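Local coordinates for odorant Binding Protein from Varroa destructor, form P2<1> (Varroa destructor, PDB 7NZA), which probably binds and carries small odorant molecules in a wide open internal cavity, within a non-classical, mainly helical odorant-binding fold, at residues 88-91 / 92-96; 105-108 / 109-112; 111-114 / 115-119; 127-130 / 131-135; 136-140 / 141-145. All coordinates share one frame; numbering follows the deposited sequence.

Contact 1. Residues 88-91 / 92-96; sequences RNEI and KNKKL
Arg-88 and Lys-92 meet one turn apart near the C-terminal end of helix 84-93, where the chain leaves helical geometry at Lys-95. Their side chains cross obliquely. Arg-88 is extended from CG to NE, with CG trans to the backbone N (chi1 -179°). In Lys-92, chi1 of -73° and an extended chi2 bring CD to 3.5 Å from NH1 of Arg-88, and the bend at chi3 (58°) only redirects CE and NZ. The contact is methylene against guanidinium; the like-charged ends, NH1 of Arg-88 and NZ of Lys-92, are 4.0 Å apart and probably repel mildly. The Arg-88 side chain also lies about 3 Å from a bound sodium ion and touches Leu-105 and His-108 of helix 98-118. With an alanine in place of Lys-92, the guanidinium would probably lose the CD packed against NH1 and be freer to turn.

A second pair, Glu-90 and Lys-94, is joined through water: OE2 of Glu-90 accepts from water 1 at 2.7 Å, and Lys-94 NZ donates to the same water at 2.9 Å. Glu-90 OE1 is hydrogen-bonded to Ser-7 OG of the second subunit.

Beyond Lys-95, which has positive phi, Leu-96 CD1 returns to Ile-91 CG2 at 4.3 Å. The link that a Schellman motif would make directly is here made by water 2, which donates to Ile-91 O at 2.8 Å and accepts from Leu-96 N at 2.9 Å.

Contact 2. Residues 105-108 / 109-112; sequences LLKH and DACQ. With NA (sodium ion), chain E.
The carbonyl oxygen of Leu-105 is gripped twice. It binds the sodium ion at 2.8 Å. It also accepts the backbone N-H of Asp-109 in a rather long bond of 3.3 Å (N-H...O 160°). The Asp-109 carboxylate is near the same ion, with OD1 at 3.0 Å from the sodium ion and OD2 at 3.2 Å, and its charge is likely to offset part of the cation's.

On the neighbouring flank of the helix, His-108 and Gln-112 lie side by side and point the same way, ring and amide planes 70° apart. Their polar ends, NE2 of His-108 and OE1 of Gln-112, are 3.6 Å apart and are joined by water 3, which lies in the ring plane at its edge, 2.9 Å from NE2, and donates to OE1. Chi1 of 169° swings the imidazole away from the backbone N, and its ND1 is hydrogen-bonded to Tyr-129 on helix 122-141. A phenylalanine in place of His-108 would probably leave both the Tyr-129 hydroxyl and water 3 without their ring partner.

Cys-111, disulfide-bonded to Cys-132, ties this turn to helix 122-141. The whole is an i to i+4 arrangement on helix 98-118 that forms one side of a sodium site at which Arg-88 of helix 84-93 also lies.

Contact 3. Residues 111-114 / 115-119; sequences CQKE and ATEKH. With SO4 (sulfate ion), chain C.
Hydrogen bonds from Thr-116 close in on Gln-112 O from opposite faces of the carbonyl plane: the side-chain OG1 donates at 2.9 Å and the backbone N at 3.0 Å. The torsion chi1 of 60° sets OG1 between the backbone N and the carbonyl carbon of Thr-116, a position from which the hydroxyl reaches the carbonyl one turn back. Water 4 accepts from Gln-112 NE2 at 3.1 Å and donates only weakly to Thr-116 OG1.

These bonds belong to the last turns of helix 98-118, which His-119 is the first residue to leave.

Charged side chains cross on the outer surface. The extended Lys-113 lays its CE 3.4 Å from Glu-117 OE2, while its NZ stays 4.5 Å from that oxygen, beyond a salt bridge.

Ring and anion contacts follow at the helix end. Lys-118 CG sits 3.4 Å above the centre of the His-119 ring, and ND1 of His-119 donates to O4 of a sulfate, probably from the crystallisation liquor, at 2.8 Å (N-H...O 174°); Asp-120 N, Asp-121 N and Asn-124 ND2 also bond to this ion.

Contact 4. Residues 127-130 / 131-135; sequences QLYQ and ACMDY
Tyr-129 and Met-133, one turn apart on helix 122-141, form a CH-pi and Met-aromatic contact. In the CH-pi part, Met-133 CG lies over one face of the ring, 3.8 Å from the Tyr-129 centroid and 22° off its normal, displaced toward the CZ side. The sulfur is set obliquely, with SD of Met-133 4.9 Å from the Tyr-129 centroid. The methionine bends at chi2 (-61°) and again at chi3, a curl that folds its end round toward the phenol. Phe-84 packs edge-to-face with the same tyrosine.

Among the backbone bonds, Met-133 N donates to Tyr-129 O at 2.8 Å, the i to i+4 bond that accompanies the side-chain contact.

The polar ends find partners outside the segments. The hydroxyl of Tyr-129 pairs with His-108, whose ring stands nearly perpendicular to the phenol; Gln-130 NE2 reaches Ser-7 O of the second subunit, and Asp-134 forms a salt bridge with Lys-12 of that subunit. Within the pair, the methyl carbon CE of Met-133 comes to 3.9 Å from the OH of Tyr-129.

Contact 5. Residues 136-140 / 141-145; sequences NISQI and CGIKV
Chi1 of -66° at Ile-137 leaves CG2 trans to the backbone N, and chi1 of -70° at Cys-141 puts SG beside its own backbone N; together they bring CG2 of Ile-137 to 3.8 Å from SG of Cys-141. The same methyl branch meets CD1 of Ile-143 at 4.3 Å, an apolar contact across the helix end.

The backbone makes this a Schellman motif. Ile-143 N donates to Ser-138 O at 3.0 Å, reaching it in the carbonyl plane on a lone pair, while Gly-142 N donates weakly to Gln-139 O at 3.5 Å. Gly-142, with phi 69°, supplies the positive-phi step that ends the helix and redirects the chain. Water 5 donates to Ile-143 O at 2.8 Å and weakly to Ser-138 O, spanning the two sides of the turn.

The cap turns helix 122-141 into strand 144-145, which pairs antiparallel with strand 16-17. The Cys-141 disulfide to Cys-21 ties it to the N-terminal part of the chain, Ile-143 packs on Ile-16 and Trp-18, and Ile-137 lies against Val-104 of helix 98-118.

The five contacts follow the chain from helix 84-93 (contact 1) through helix 98-118 (contacts 2 and 3, which share Cys-111 and Gln-112) to helix 122-141 (contacts 4 and 5, which adjoin). Contacts 2 and 3 have centres about 10 Å apart, as do contacts 2 and 4, where the Cys-111 to Cys-132 disulfide joins two helices. Contact 1 packs onto both other helices, through Leu-105 and Met-133. The farthest pairs, contacts 1 and 3 and contacts 3 and 5, have centres about 21 Å apart. Contacts 1, 4 and 5 touch the second subunit. Three successive helices thus pack together, two joined by the disulfide, within the helical fold of a probable odorant carrier.

Contact 1. Residues 88-91 / 92-96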
loop_
_atom_site.group_PDB
_atom_site.type_symbol
_atom_site.label_atom_id
_atom_site.label_comp_id
_atom_site.label_asym_id
_atom_site.label_seq_id
_atom_site.Cartn_x
_atom_site.Cartn_y
_atom_site.Cartn_z
ATOM N N ARG A 88 16.078 6.488 -16.564
ATOM C CA ARG A 88 17.448 5.938 -16.573
ATOM C C ARG A 88 18.336 6.722 -15.580
ATOM O O ARG A 88 19.030 6.103 -14.799
ATOM C CB ARG A 88 17.997 5.973 -18.003
ATOM C CG ARG A 88 19.386 5.414 -18.129
ATOM C CD ARG A 88 19.904 5.470 -19.542
ATOM N NE ARG A 88 21.015 4.525 -19.479
ATOM C CZ ARG A 88 22.218 4.818 -19.074
ATOM N NH1 ARG A 88 22.481 6.075 -18.729
ATOM N NH2 ARG A 88 23.176 3.903 -19.065
ATOM N N ASN A 89 18.277 8.042 -15.700
ATOM C CA ASN A 89 19.144 8.850 -14.808
ATOM C C ASN A 89 18.736 8.676 -13.354
ATOM O O ASN A 89 19.605 8.607 -12.450
ATOM C CB ASN A 89 19.069 10.294 -15.194
ATOM C CG ASN A 89 19.713 10.607 -16.520
ATOM O OD1 ASN A 89 20.581 9.859 -16.972
ATOM N ND2 ASN A 89 19.325 11.731 -17.084
ATOM N N GLU A 90 17.455 8.491 -13.090
ATOM C CA GLU A 90 16.974 8.294 -11.693
ATOM C C GLU A 90 17.490 6.973 -11.172
ATOM O O GLU A 90 17.928 6.886 -9.980
ATOM C CB GLU A 90 15.461 8.417 -11.598
ATOM C CG GLU A 90 14.890 8.261 -10.218
ATOM C CD GLU A 90 13.403 8.009 -10.074
ATOM O OE1 GLU A 90 12.767 7.546 -11.028
ATOM O OE2 GLU A 90 12.921 8.140 -8.936
ATOM N N ILE A 91 17.551 5.916 -11.990
ATOM C CA ILE A 91 18.133 4.625 -11.552
ATOM C C ILE A 91 19.600 4.868 -11.201
ATOM O O ILE A 91 20.074 4.296 -10.186
ATOM C CB ILE A 91 17.987 3.560 -12.646
ATOM C CG1 ILE A 91 16.525 3.150 -12.845
ATOM C CG2 ILE A 91 18.852 2.373 -12.319
ATOM C CD1 ILE A 91 16.262 2.442 -14.174
ATOM N N LYS A 92 20.357 5.504 -12.088
ATOM C CA LYS A 92 21.795 5.748 -11.784
ATOM C C LYS A 92 21.957 6.481 -10.440
ATOM O O LYS A 92 22.844 6.152 -9.696
ATOM C CB LYS A 92 22.430 6.531 -12.933
ATOM C CG LYS A 92 22.641 5.715 -14.190
ATOM C CD LYS A 92 23.111 6.487 -15.361
ATOM C CE LYS A 92 24.401 7.208 -15.087
ATOM N NZ LYS A 92 24.690 8.150 -16.181
ATOM N N ASN A 93 21.061 7.400 -10.137
ATOM C CA ASN A 93 21.172 8.228 -8.909
ATOM C C ASN A 93 20.898 7.390 -7.681
ATOM O O ASN A 93 21.183 7.912 -6.556
ATOM C CB ASN A 93 20.282 9.465 -8.998
ATOM C CG ASN A 93 20.859 10.524 -9.924
ATOM O OD1 ASN A 93 22.043 10.505 -10.263
ATOM N ND2 ASN A 93 20.027 11.481 -10.303
ATOM N N LYS A 94 20.332 6.194 -7.781
ATOM C CA LYS A 94 20.073 5.347 -6.596
ATOM C C LYS A 94 21.391 4.783 -6.063
ATOM O O LYS A 94 21.378 4.229 -4.940
ATOM C CB LYS A 94 19.141 4.201 -7.010
ATOM C CG LYS A 94 17.759 4.619 -7.496
ATOM C CD LYS A 94 16.957 5.283 -6.405
ATOM C CE LYS A 94 15.503 5.447 -6.788
ATOM N NZ LYS A 94 14.761 6.063 -5.665
ATOM N N LYS A 95 22.431 4.723 -6.876
ATOM C CA LYS A 95 23.735 4.210 -6.418
ATOM C C LYS A 95 23.641 2.754 -5.998
ATOM O O LYS A 95 24.154 2.355 -4.943
ATOM C CB LYS A 95 24.303 5.122 -5.314
ATOM C CG LYS A 95 24.602 6.540 -5.783
ATOM C CD LYS A 95 25.346 6.554 -7.095
ATOM C CE LYS A 95 26.580 7.412 -7.260
ATOM N NZ LYS A 95 27.198 7.141 -8.584
ATOM N N LEU A 96 23.024 1.945 -6.854
ATOM C CA LEU A 96 23.009 0.472 -6.707
ATOM C C LEU A 96 24.455 -0.037 -6.765
ATOM O O LEU A 96 25.304 0.589 -7.445
ATOM C CB LEU A 96 22.181 -0.117 -7.870
ATOM C CG LEU A 96 20.674 0.129 -7.791
ATOM C CD1 LEU A 96 19.997 -0.255 -9.123
ATOM C CD2 LEU A 96 20.017 -0.644 -6.631
HETATM O O HOH W 1 12.233 6.282 -7.105
HETATM O O HOH W 2 22.273 2.703 -9.511
#

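Contact 2. Residues 105-108 / 109-112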
loop_
_atom_site.group_PDB
_atom_site.type_symbol
_atom_site.label_atom_id
_atom_site.label_comp_id
_atom_site.label_asym_id
_atom_site.label_seq_id
_atom_site.Cartn_x
_atom_site.Cartn_y
_atom_site.Cartn_z
ATOM N N LEU A 105 20.177 -1.358 -15.860
ATOM C CA LEU A 105 20.221 -0.400 -16.983
ATOM C C LEU A 105 20.086 -1.135 -18.340
ATOM O O LEU A 105 19.525 -0.546 -19.267
ATOM C CB LEU A 105 21.538 0.373 -16.875
ATOM C CG LEU A 105 21.575 1.450 -15.778
ATOM C CD1 LEU A 105 22.969 2.061 -15.782
ATOM C CD2 LEU A 105 20.516 2.499 -15.949
ATOM N N LEU A 106 20.532 -2.352 -18.435
ATOM C CA LEU A 106 20.318 -3.131 -19.667
ATOM C C LEU A 106 18.853 -3.469 -19.809
ATOM O O LEU A 106 18.268 -3.328 -20.884
ATOM C CB LEU A 106 21.171 -4.405 -19.658
ATOM C CG LEU A 106 21.123 -5.208 -20.949
ATOM C CD1 LEU A 106 21.609 -4.379 -22.153
ATOM C CD2 LEU A 106 21.972 -6.451 -20.792
ATOM N N LYS A 107 18.186 -3.837 -18.699
ATOM C CA LYS A 107 16.733 -4.079 -18.757
ATOM C C LYS A 107 16.015 -2.792 -19.012
ATOM O O LYS A 107 14.938 -2.818 -19.647
ATOM C CB LYS A 107 16.257 -4.848 -17.519
ATOM C CG LYS A 107 16.697 -6.299 -17.479
ATOM C CD LYS A 107 16.172 -7.065 -18.661
ATOM C CE LYS A 107 16.391 -8.561 -18.474
ATOM N NZ LYS A 107 15.749 -9.274 -19.595
ATOM N N HIS A 108 16.477 -1.638 -18.537
ATOM C CA HIS A 108 15.834 -0.370 -18.924
ATOM C C HIS A 108 15.749 -0.334 -20.442
ATOM O O HIS A 108 14.711 0.071 -20.994
ATOM C CB HIS A 108 16.638 0.833 -18.367
ATOM C CG HIS A 108 16.220 2.102 -18.910
ATOM N ND1 HIS A 108 15.127 2.766 -18.449
ATOM C CD2 HIS A 108 16.741 2.802 -19.941
ATOM C CE1 HIS A 108 14.969 3.859 -19.158
ATOM N NE2 HIS A 108 15.965 3.915 -20.084
ATOM N N ASP A 109 16.842 -0.564 -21.140
ATOM C CA ASP A 109 16.840 -0.500 -22.618
ATOM C C ASP A 109 15.854 -1.553 -23.146
ATOM O O ASP A 109 15.124 -1.201 -24.099
ATOM C CB ASP A 109 18.247 -0.664 -23.163
ATOM C CG ASP A 109 19.242 0.412 -22.783
ATOM O OD1 ASP A 109 18.821 1.536 -22.625
ATOM O OD2 ASP A 109 20.432 0.016 -22.654
ATOM N N ALA A 110 15.943 -2.759 -22.622
ATOM C CA ALA A 110 15.056 -3.809 -23.166
ATOM C C ALA A 110 13.582 -3.466 -22.944
ATOM O O ALA A 110 12.745 -3.666 -23.824
ATOM C CB ALA A 110 15.366 -5.144 -22.506
ATOM N N CYS A 111 13.265 -2.896 -21.805
ATOM C CA CYS A 111 11.877 -2.556 -21.442
ATOM C C CYS A 111 11.414 -1.350 -22.258
ATOM O O CYS A 111 10.267 -1.343 -22.728
ATOM C CB CYS A 111 11.772 -2.246 -19.963
ATOM S SG CYS A 111 11.891 -3.735 -18.928
ATOM N N GLN A 112 12.271 -0.344 -22.509
ATOM C CA GLN A 112 11.896 0.771 -23.366
ATOM C C GLN A 112 11.602 0.247 -24.764
ATOM O O GLN A 112 10.669 0.704 -25.403
ATOM C CB GLN A 112 12.970 1.849 -23.326
ATOM C CG GLN A 112 12.661 2.996 -24.258
ATOM C CD GLN A 112 13.685 4.088 -24.177
ATOM O OE1 GLN A 112 14.591 4.073 -23.374
ATOM N NE2 GLN A 112 13.469 5.149 -24.958
HETATM NA NA NA E . 20.420 1.988 -20.072
HETATM O O HOH W 3 16.414 5.777 -22.203
#

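Contact 3. Residues 111-114 / 115-119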
loop_
_atom_site.group_PDB
_atom_site.type_symbol
_atom_site.label_atom_id
_atom_site.label_comp_id
_atom_site.label_asym_id
_atom_site.label_seq_id
_atom_site.Cartn_x
_atom_site.Cartn_y
_atom_site.Cartn_z
ATOM N N CYS A 111 13.265 -2.896 -21.805
ATOM C CA CYS A 111 11.877 -2.556 -21.442
ATOM C C CYS A 111 11.414 -1.350 -22.258
ATOM O O CYS A 111 10.267 -1.343 -22.728
ATOM C CB CYS A 111 11.772 -2.246 -19.963
ATOM S SG CYS A 111 11.891 -3.735 -18.928
ATOM N N GLN A 112 12.271 -0.344 -22.509
ATOM C CA GLN A 112 11.896 0.771 -23.366
ATOM C C GLN A 112 11.602 0.247 -24.764
ATOM O O GLN A 112 10.669 0.704 -25.403
ATOM C CB GLN A 112 12.970 1.849 -23.326
ATOM C CG GLN A 112 12.661 2.996 -24.258
ATOM C CD GLN A 112 13.685 4.088 -24.177
ATOM O OE1 GLN A 112 14.591 4.073 -23.374
ATOM N NE2 GLN A 112 13.469 5.149 -24.958
ATOM N N LYS A 113 12.461 -0.628 -25.278
ATOM C CA LYS A 113 12.267 -1.179 -26.637
ATOM C C LYS A 113 10.941 -1.916 -26.705
ATOM O O LYS A 113 10.166 -1.759 -27.631
ATOM C CB LYS A 113 13.442 -2.093 -26.970
ATOM C CG LYS A 113 13.298 -2.716 -28.368
ATOM C CD LYS A 113 14.381 -3.691 -28.745
ATOM C CE LYS A 113 14.226 -4.311 -30.100
ATOM N NZ LYS A 113 15.437 -5.017 -30.501
ATOM N N GLU A 114 10.719 -2.815 -25.736
ATOM C CA GLU A 114 9.447 -3.579 -25.725
ATOM C C GLU A 114 8.254 -2.628 -25.726
ATOM O O GLU A 114 7.288 -2.799 -26.508
ATOM C CB GLU A 114 9.427 -4.562 -24.584
ATOM C CG GLU A 114 8.140 -5.378 -24.538
ATOM C CD GLU A 114 8.008 -6.297 -23.345
ATOM O OE1 GLU A 114 8.902 -6.347 -22.509
ATOM O OE2 GLU A 114 6.987 -6.956 -23.253
ATOM N N ALA A 115 8.328 -1.596 -24.896
ATOM C CA ALA A 115 7.164 -0.699 -24.705
ATOM C C ALA A 115 6.924 0.068 -25.983
ATOM O O ALA A 115 5.707 0.220 -26.382
ATOM C CB ALA A 115 7.423 0.252 -23.557
ATOM N N THR A 116 7.968 0.522 -26.624
ATOM C CA THR A 116 7.828 1.408 -27.803
ATOM C C THR A 116 7.516 0.607 -29.051
ATOM O O THR A 116 6.845 1.177 -29.968
ATOM C CB THR A 116 9.000 2.370 -27.932
ATOM O OG1 THR A 116 10.209 1.678 -28.069
ATOM C CG2 THR A 116 9.204 3.212 -26.715
ATOM N N GLU A 117 7.986 -0.631 -29.146
ATOM C CA GLU A 117 7.599 -1.451 -30.333
ATOM C C GLU A 117 6.171 -1.977 -30.176
ATOM O O GLU A 117 5.487 -2.089 -31.232
ATOM C CB GLU A 117 8.596 -2.572 -30.520
ATOM C CG GLU A 117 9.948 -2.032 -30.890
ATOM C CD GLU A 117 10.917 -3.068 -31.426
ATOM O OE1 GLU A 117 10.683 -4.282 -31.234
ATOM O OE2 GLU A 117 11.935 -2.642 -31.983
ATOM N N LYS A 118 5.660 -2.230 -28.973
ATOM C CA LYS A 118 4.331 -2.846 -28.794
ATOM C C LYS A 118 3.279 -1.757 -28.942
ATOM O O LYS A 118 2.138 -2.058 -29.385
ATOM C CB LYS A 118 4.240 -3.495 -27.413
ATOM C CG LYS A 118 2.852 -3.981 -27.038
ATOM C CD LYS A 118 2.571 -5.308 -27.601
ATOM C CE LYS A 118 1.361 -5.945 -26.971
ATOM N NZ LYS A 118 0.746 -6.868 -27.945
ATOM N N HIS A 119 3.516 -0.567 -28.401
ATOM C CA HIS A 119 2.463 0.454 -28.292
ATOM C C HIS A 119 2.869 1.746 -28.987
ATOM O O HIS A 119 3.992 2.213 -28.776
ATOM C CB HIS A 119 2.200 0.693 -26.817
ATOM C CG HIS A 119 1.622 -0.477 -26.088
ATOM N ND1 HIS A 119 0.385 -1.059 -26.415
ATOM C CD2 HIS A 119 2.077 -1.192 -25.048
ATOM C CE1 HIS A 119 0.138 -2.015 -25.560
ATOM N NE2 HIS A 119 1.144 -2.146 -24.736
HETATM S S SO4 C . -1.345 0.889 -28.880
HETATM O O1 SO4 C . -0.580 1.209 -30.057
HETATM O O2 SO4 C . -2.729 1.280 -29.000
HETATM O O3 SO4 C . -0.722 1.625 -27.766
HETATM O O4 SO4 C . -1.288 -0.481 -28.574
HETATM O O HOH W 4 12.396 4.345 -27.767
#

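Contact 4. Residues 127-130 / 131-135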
loop_
_atom_site.group_PDB
_atom_site.type_symbol
_atom_site.label_atom_id
_atom_site.label_comp_id
_atom_site.label_asym_id
_atom_site.label_seq_id
_atom_site.Cartn_x
_atom_site.Cartn_y
_atom_site.Cartn_z
ATOM N N GLN A 127 2.965 2.451 -19.253
ATOM C CA GLN A 127 2.381 1.345 -18.474
ATOM C C GLN A 127 3.173 0.064 -18.665
ATOM O O GLN A 127 3.524 -0.629 -17.719
ATOM C CB GLN A 127 0.899 1.147 -18.863
ATOM C CG GLN A 127 -0.011 2.333 -18.414
ATOM C CD GLN A 127 -1.403 2.275 -18.990
ATOM O OE1 GLN A 127 -1.643 1.567 -19.977
ATOM N NE2 GLN A 127 -2.320 3.057 -18.425
ATOM N N LEU A 128 3.475 -0.279 -19.917
ATOM C CA LEU A 128 4.228 -1.540 -20.141
ATOM C C LEU A 128 5.671 -1.369 -19.635
ATOM O O LEU A 128 6.162 -2.291 -19.011
ATOM C CB LEU A 128 4.163 -1.980 -21.603
ATOM C CG LEU A 128 4.925 -3.270 -21.913
ATOM C CD1 LEU A 128 4.458 -4.443 -21.058
ATOM C CD2 LEU A 128 4.777 -3.631 -23.393
ATOM N N TYR A 129 6.306 -0.222 -19.842
ATOM C CA TYR A 129 7.678 -0.010 -19.336
ATOM C C TYR A 129 7.706 -0.205 -17.819
ATOM O O TYR A 129 8.579 -0.911 -17.307
ATOM C CB TYR A 129 8.150 1.400 -19.668
ATOM C CG TYR A 129 9.425 1.780 -18.989
ATOM C CD1 TYR A 129 10.647 1.340 -19.466
ATOM C CD2 TYR A 129 9.414 2.516 -17.811
ATOM C CE1 TYR A 129 11.821 1.662 -18.826
ATOM C CE2 TYR A 129 10.575 2.863 -17.143
ATOM C CZ TYR A 129 11.803 2.409 -17.659
ATOM O OH TYR A 129 12.904 2.717 -16.945
ATOM N N GLN A 130 6.747 0.374 -17.092
ATOM C CA GLN A 130 6.792 0.305 -15.608
ATOM C C GLN A 130 6.559 -1.136 -15.187
ATOM O O GLN A 130 7.213 -1.649 -14.240
ATOM C CB GLN A 130 5.796 1.230 -14.993
ATOM C CG GLN A 130 6.199 2.670 -15.090
ATOM C CD GLN A 130 5.328 3.605 -14.314
ATOM O OE1 GLN A 130 4.096 3.524 -14.391
ATOM N NE2 GLN A 130 5.887 4.499 -13.520
ATOM N N ALA A 131 5.628 -1.859 -15.831
ATOM C CA ALA A 131 5.393 -3.258 -15.473
ATOM C C ALA A 131 6.630 -4.095 -15.759
ATOM O O ALA A 131 7.015 -4.965 -14.986
ATOM C CB ALA A 131 4.179 -3.804 -16.210
ATOM N N CYS A 132 7.227 -3.874 -16.901
ATOM C CA CYS A 132 8.465 -4.565 -17.347
ATOM C C CYS A 132 9.605 -4.332 -16.351
ATOM O O CYS A 132 10.311 -5.272 -15.970
ATOM C CB CYS A 132 8.855 -4.120 -18.746
ATOM S SG CYS A 132 10.292 -4.885 -19.519
ATOM N N MET A 133 9.745 -3.109 -15.919
ATOM C CA MET A 133 10.860 -2.786 -14.968
ATOM C C MET A 133 10.518 -3.340 -13.582
ATOM O O MET A 133 11.407 -3.808 -12.879
ATOM C CB MET A 133 11.103 -1.293 -14.919
ATOM C CG MET A 133 11.745 -0.833 -16.215
ATOM S SD MET A 133 13.362 -1.581 -16.556
ATOM C CE MET A 133 14.447 -0.599 -15.520
ATOM N N ASP A 134 9.260 -3.311 -13.171
ATOM C CA ASP A 134 8.891 -3.879 -11.830
ATOM C C ASP A 134 9.320 -5.329 -11.795
ATOM O O ASP A 134 9.990 -5.765 -10.840
ATOM C CB ASP A 134 7.419 -3.679 -11.578
ATOM C CG ASP A 134 6.967 -3.968 -10.170
ATOM O OD1 ASP A 134 6.771 -3.046 -9.417
ATOM O OD2 ASP A 134 6.958 -5.140 -9.859
ATOM N N TYR A 135 8.975 -6.073 -12.833
ATOM C CA TYR A 135 9.307 -7.490 -12.922
ATOM C C TYR A 135 10.795 -7.728 -13.013
ATOM O O TYR A 135 11.371 -8.467 -12.246
ATOM C CB TYR A 135 8.586 -8.096 -14.128
ATOM C CG TYR A 135 8.929 -9.525 -14.307
ATOM C CD1 TYR A 135 8.607 -10.478 -13.361
ATOM C CD2 TYR A 135 9.691 -9.907 -15.370
ATOM C CE1 TYR A 135 8.990 -11.812 -13.513
ATOM C CE2 TYR A 135 9.964 -11.256 -15.609
ATOM C CZ TYR A 135 9.652 -12.185 -14.651
ATOM O OH TYR A 135 9.993 -13.509 -14.873
#

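Contact 5. Residues 136-140 / 141-145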
loop_
_atom_site.group_PDB
_atom_site.type_symbol
_atom_site.label_atom_id
_atom_site.label_comp_id
_atom_site.label_asym_id
_atom_site.label_seq_id
_atom_site.Cartn_x
_atom_site.Cartn_y
_atom_site.Cartn_z
ATOM N N ASN A 136 11.462 -7.042 -13.938
ATOM C CA ASN A 136 12.903 -7.285 -14.142
ATOM C C ASN A 136 13.761 -6.787 -13.003
ATOM O O ASN A 136 14.694 -7.504 -12.623
ATOM C CB ASN A 136 13.386 -6.682 -15.449
ATOM C CG ASN A 136 13.016 -7.535 -16.631
ATOM O OD1 ASN A 136 13.639 -8.587 -16.808
ATOM N ND2 ASN A 136 11.993 -7.170 -17.362
ATOM N N ILE A 137 13.488 -5.661 -12.427
ATOM C CA ILE A 137 14.231 -5.180 -11.244
ATOM C C ILE A 137 14.053 -6.183 -10.139
ATOM O O ILE A 137 14.972 -6.536 -9.397
ATOM C CB ILE A 137 13.858 -3.771 -10.847
ATOM C CG1 ILE A 137 14.271 -2.746 -11.897
ATOM C CG2 ILE A 137 14.513 -3.453 -9.497
ATOM C CD1 ILE A 137 13.778 -1.378 -11.595
ATOM N N SER A 138 12.816 -6.677 -9.931
ATOM C CA SER A 138 12.528 -7.653 -8.848
ATOM C C SER A 138 13.377 -8.904 -9.030
ATOM O O SER A 138 13.928 -9.466 -8.045
ATOM C CB SER A 138 11.058 -8.002 -8.730
ATOM O OG SER A 138 10.310 -6.896 -8.380
ATOM N N GLN A 139 13.447 -9.381 -10.264
ATOM C CA GLN A 139 14.246 -10.583 -10.558
ATOM C C GLN A 139 15.726 -10.345 -10.310
ATOM O O GLN A 139 16.361 -11.165 -9.683
ATOM C CB GLN A 139 14.070 -11.039 -12.015
ATOM C CG GLN A 139 12.685 -11.505 -12.366
ATOM C CD GLN A 139 12.424 -12.838 -11.715
ATOM O OE1 GLN A 139 13.169 -13.796 -11.907
ATOM N NE2 GLN A 139 11.367 -12.925 -10.948
ATOM N N ILE A 140 16.281 -9.259 -10.799
ATOM C CA ILE A 140 17.722 -8.966 -10.670
ATOM C C ILE A 140 18.072 -8.820 -9.205
ATOM O O ILE A 140 19.105 -9.309 -8.719
ATOM C CB ILE A 140 18.075 -7.728 -11.469
ATOM C CG1 ILE A 140 17.978 -8.001 -12.961
ATOM C CG2 ILE A 140 19.431 -7.162 -11.012
ATOM C CD1 ILE A 140 17.865 -6.777 -13.815
ATOM N N CYS A 141 17.214 -8.166 -8.454
ATOM C CA CYS A 141 17.535 -7.769 -7.060
ATOM C C CYS A 141 17.172 -8.870 -6.067
ATOM O O CYS A 141 17.578 -8.776 -4.922
ATOM C CB CYS A 141 16.757 -6.514 -6.732
ATOM S SG CYS A 141 17.338 -5.043 -7.602
ATOM N N GLY A 142 16.335 -9.807 -6.461
ATOM C CA GLY A 142 15.729 -10.762 -5.499
ATOM C C GLY A 142 14.741 -10.127 -4.560
ATOM O O GLY A 142 14.720 -10.467 -3.355
ATOM N N ILE A 143 13.966 -9.174 -5.042
ATOM C CA ILE A 143 12.954 -8.494 -4.215
ATOM C C ILE A 143 11.733 -9.370 -4.073
ATOM O O ILE A 143 11.290 -10.001 -5.050
ATOM C CB ILE A 143 12.551 -7.152 -4.815
ATOM C CG1 ILE A 143 13.736 -6.197 -4.722
ATOM C CG2 ILE A 143 11.295 -6.601 -4.202
ATOM C CD1 ILE A 143 13.597 -4.955 -5.590
ATOM N N LYS A 144 11.192 -9.466 -2.851
ATOM C CA LYS A 144 9.904 -10.143 -2.600
ATOM C C LYS A 144 8.912 -9.113 -2.065
ATOM O O LYS A 144 9.257 -8.337 -1.214
ATOM C CB LYS A 144 10.060 -11.295 -1.613
ATOM C CG LYS A 144 10.876 -12.465 -2.132
ATOM C CD LYS A 144 11.021 -13.582 -1.099
ATOM C CE LYS A 144 11.917 -13.177 0.051
ATOM N NZ LYS A 144 12.148 -14.226 1.075
ATOM N N VAL A 145 7.718 -9.148 -2.596
ATOM C CA VAL A 145 6.660 -8.198 -2.173
ATOM C C VAL A 145 5.474 -9.024 -1.697
ATOM O O VAL A 145 5.013 -9.855 -2.411
ATOM C CB VAL A 145 6.246 -7.272 -3.338
ATOM C CG1 VAL A 145 5.152 -6.287 -2.945
ATOM C CG2 VAL A 145 7.440 -6.552 -3.922
HETATM O O HOH W 5 12.434 -12.118 -6.542
#